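Local coordinates for protein formyltransferase PseJ (PDB 6EDK) that is a formyltransferase-family protein with an alpha/beta fold built around a mixed beta sheet, at residues Ile95-Trp100 and Ile134-Val139. Numbering follows the deposited sequence.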
loop_
_atom_site.group_PDB
_atom_site.type_symbol
_atom_site.label_atom_id
_atom_site.label_comp_id
_atom_site.label_asym_id
_atom_site.label_seq_id
_atom_site.Cartn_x
_atom_site.Cartn_y
_atom_site.Cartn_z
ATOM N N ILE A 95 2.597 -2.795 0.778
ATOM C CA ILE A 95 3.241 -4.094 0.607
ATOM C C ILE A 95 3.856 -4.608 1.902
ATOM O O ILE A 95 5.017 -5.053 1.933
ATOM C CB ILE A 95 4.228 -4.078 -0.540
ATOM C CG1 ILE A 95 5.276 -2.988 -0.421
ATOM C CG2 ILE A 95 3.470 -4.003 -1.896
ATOM C CD1 ILE A 95 6.507 -3.230 -1.318
ATOM N N SER A 96 3.065 -4.604 2.960
ATOM C CA SER A 96 3.369 -5.390 4.137
ATOM C C SER A 96 2.117 -6.150 4.569
ATOM O O SER A 96 0.997 -5.902 4.131
ATOM C CB SER A 96 3.912 -4.497 5.285
ATOM O OG SER A 96 2.766 -4.017 5.970
ATOM N N TYR A 97 2.325 -7.127 5.434
ATOM C CA TYR A 97 1.270 -7.863 6.101
ATOM C C TYR A 97 0.923 -7.070 7.359
ATOM O O TYR A 97 1.472 -7.289 8.422
ATOM C CB TYR A 97 1.698 -9.290 6.408
ATOM C CG TYR A 97 0.497 -10.201 6.652
ATOM C CD1 TYR A 97 -0.163 -10.173 7.811
ATOM C CD2 TYR A 97 0.006 -11.034 5.613
ATOM C CE1 TYR A 97 -1.291 -10.966 8.022
ATOM C CE2 TYR A 97 -1.131 -11.824 5.801
ATOM C CZ TYR A 97 -1.762 -11.765 7.038
ATOM O OH TYR A 97 -2.902 -12.511 7.257
ATOM N N LEU A 98 0.027 -6.098 7.239
ATOM C CA LEU A 98 -0.277 -5.282 8.425
ATOM C C LEU A 98 -0.923 -6.186 9.490
ATOM O O LEU A 98 -1.718 -7.101 9.169
ATOM C CB LEU A 98 -1.241 -4.151 8.044
ATOM C CG LEU A 98 -0.578 -3.066 7.174
ATOM C CD1 LEU A 98 -1.612 -2.135 6.561
ATOM C CD2 LEU A 98 0.488 -2.254 7.863
ATOM N N PRO A 99 -0.722 -5.874 10.795
ATOM C CA PRO A 99 -0.087 -4.660 11.311
ATOM C C PRO A 99 1.421 -4.573 11.323
ATOM O O PRO A 99 1.952 -3.567 11.802
ATOM C CB PRO A 99 -0.602 -4.621 12.767
ATOM C CG PRO A 99 -0.649 -6.102 13.137
ATOM C CD PRO A 99 -1.188 -6.761 11.880
ATOM N N TRP A 100 2.130 -5.578 10.804
ATOM C CA TRP A 100 3.590 -5.510 10.772
ATOM C C TRP A 100 4.046 -4.580 9.663
ATOM O O TRP A 100 3.418 -4.488 8.601
ATOM C CB TRP A 100 4.196 -6.932 10.588
ATOM C CG TRP A 100 3.955 -7.780 11.775
ATOM C CD1 TRP A 100 4.737 -7.832 12.901
ATOM C CD2 TRP A 100 2.851 -8.644 12.007
ATOM N NE1 TRP A 100 4.170 -8.685 13.807
ATOM C CE2 TRP A 100 3.007 -9.193 13.287
ATOM C CE3 TRP A 100 1.723 -9.017 11.234
ATOM C CZ2 TRP A 100 2.091 -10.092 13.848
ATOM C CZ3 TRP A 100 0.821 -9.903 11.772
ATOM C CH2 TRP A 100 0.985 -10.435 13.063
ATOM N N ILE A 134 -9.053 -4.508 4.548
ATOM C CA ILE A 134 -10.035 -5.013 3.600
ATOM C C ILE A 134 -9.702 -6.432 3.165
ATOM O O ILE A 134 -10.536 -7.338 3.306
ATOM C CB ILE A 134 -10.149 -4.074 2.374
ATOM C CG1 ILE A 134 -10.766 -2.728 2.805
ATOM C CG2 ILE A 134 -10.967 -4.673 1.307
ATOM C CD1 ILE A 134 -10.410 -1.544 1.863
ATOM N N VAL A 135 -8.481 -6.632 2.668
ATOM C CA VAL A 135 -7.973 -7.969 2.348
ATOM C C VAL A 135 -6.463 -7.956 2.460
ATOM O O VAL A 135 -5.828 -6.934 2.231
ATOM C CB VAL A 135 -8.315 -8.443 0.934
ATOM C CG1 VAL A 135 -9.799 -8.711 0.856
ATOM C CG2 VAL A 135 -7.923 -7.407 -0.128
ATOM N N GLN A 136 -5.886 -9.114 2.780
ATOM C CA GLN A 136 -4.444 -9.222 2.818
ATOM C C GLN A 136 -4.053 -10.567 2.242
ATOM O O GLN A 136 -4.904 -11.454 2.062
ATOM C CB GLN A 136 -3.864 -9.184 4.269
ATOM C CG GLN A 136 -4.614 -8.503 5.280
ATOM C CD GLN A 136 -3.930 -8.582 6.636
ATOM O OE1 GLN A 136 -4.325 -9.355 7.536
ATOM N NE2 GLN A 136 -2.872 -7.838 6.750
ATOM N N ARG A 137 -2.739 -10.720 1.979
ATOM C CA ARG A 137 -2.220 -12.015 1.521
ATOM C C ARG A 137 -0.822 -12.227 1.998
ATOM O O ARG A 137 0.015 -11.338 1.888
ATOM C CB ARG A 137 -2.287 -12.108 -0.010
ATOM C CG ARG A 137 -1.805 -13.428 -0.530
ATOM C CD ARG A 137 -2.246 -13.603 -1.950
ATOM N NE ARG A 137 -3.725 -13.632 -1.936
ATOM C CZ ARG A 137 -4.487 -13.613 -3.032
ATOM N NH1 ARG A 137 -3.933 -13.607 -4.259
ATOM N NH2 ARG A 137 -5.776 -13.654 -2.923
ATOM N N GLU A 138 -0.529 -13.436 2.462
ATOM C CA GLU A 138 0.869 -13.688 2.828
ATOM C C GLU A 138 1.677 -14.005 1.567
ATOM O O GLU A 138 1.156 -14.509 0.581
ATOM C CB GLU A 138 0.955 -14.894 3.821
ATOM C CG GLU A 138 2.364 -15.159 4.278
ATOM C CD GLU A 138 2.516 -16.423 5.154
ATOM O OE1 GLU A 138 1.704 -17.321 5.013
ATOM O OE2 GLU A 138 3.499 -16.476 5.926
ATOM N N VAL A 139 2.946 -13.638 1.574
ATOM C CA VAL A 139 3.855 -13.876 0.466
ATOM C C VAL A 139 5.112 -14.477 1.074
ATOM O O VAL A 139 5.826 -13.790 1.807
ATOM C CB VAL A 139 4.200 -12.579 -0.301
ATOM C CG1 VAL A 139 5.232 -12.817 -1.350
ATOM C CG2 VAL A 139 2.928 -11.967 -0.924
HETATM O O HOH W 1 -3.411 -8.977 10.165
#
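Q136 reaches from edge strand 133-138 of the mixed sheet in this formyltransferase fold to the loop that follows strand 90-94, where its amide meets L98 and the ring of Y97. The direct bond runs from Q136 NE2 to L98 O, 2.8 Å long; the donor lies in the carbonyl plane, on a lone pair, at a C=O...N angle of 133°. A water closes the link by donating to both L98 O (2.7 Å) and Q136 OE1 (2.8 Å), so the two ends of the amide converge on one carbonyl oxygen. Q136 NE2 also sits over one face of the Y97 ring, 3.7 Å from its plane and offset toward the rim, the ring and amide planes inclined by 40°. The ring gets there because CG is anti to the backbone N (chi1 -160°), and the ring edge, near its plane, meets the strand backbone, Y97 CE2 standing 3.8 Å from E138 N. In the second shell, T120 OG1 on neighbouring strand 118-123 hydrogen-bonds to Q136 NE2, L98 N and S96 O, tying amide and loop to one hydroxyl. The loop's turn over the cis peptide before P99 is spanned by S96 OG, which donates to W100 O at 2.8 Å.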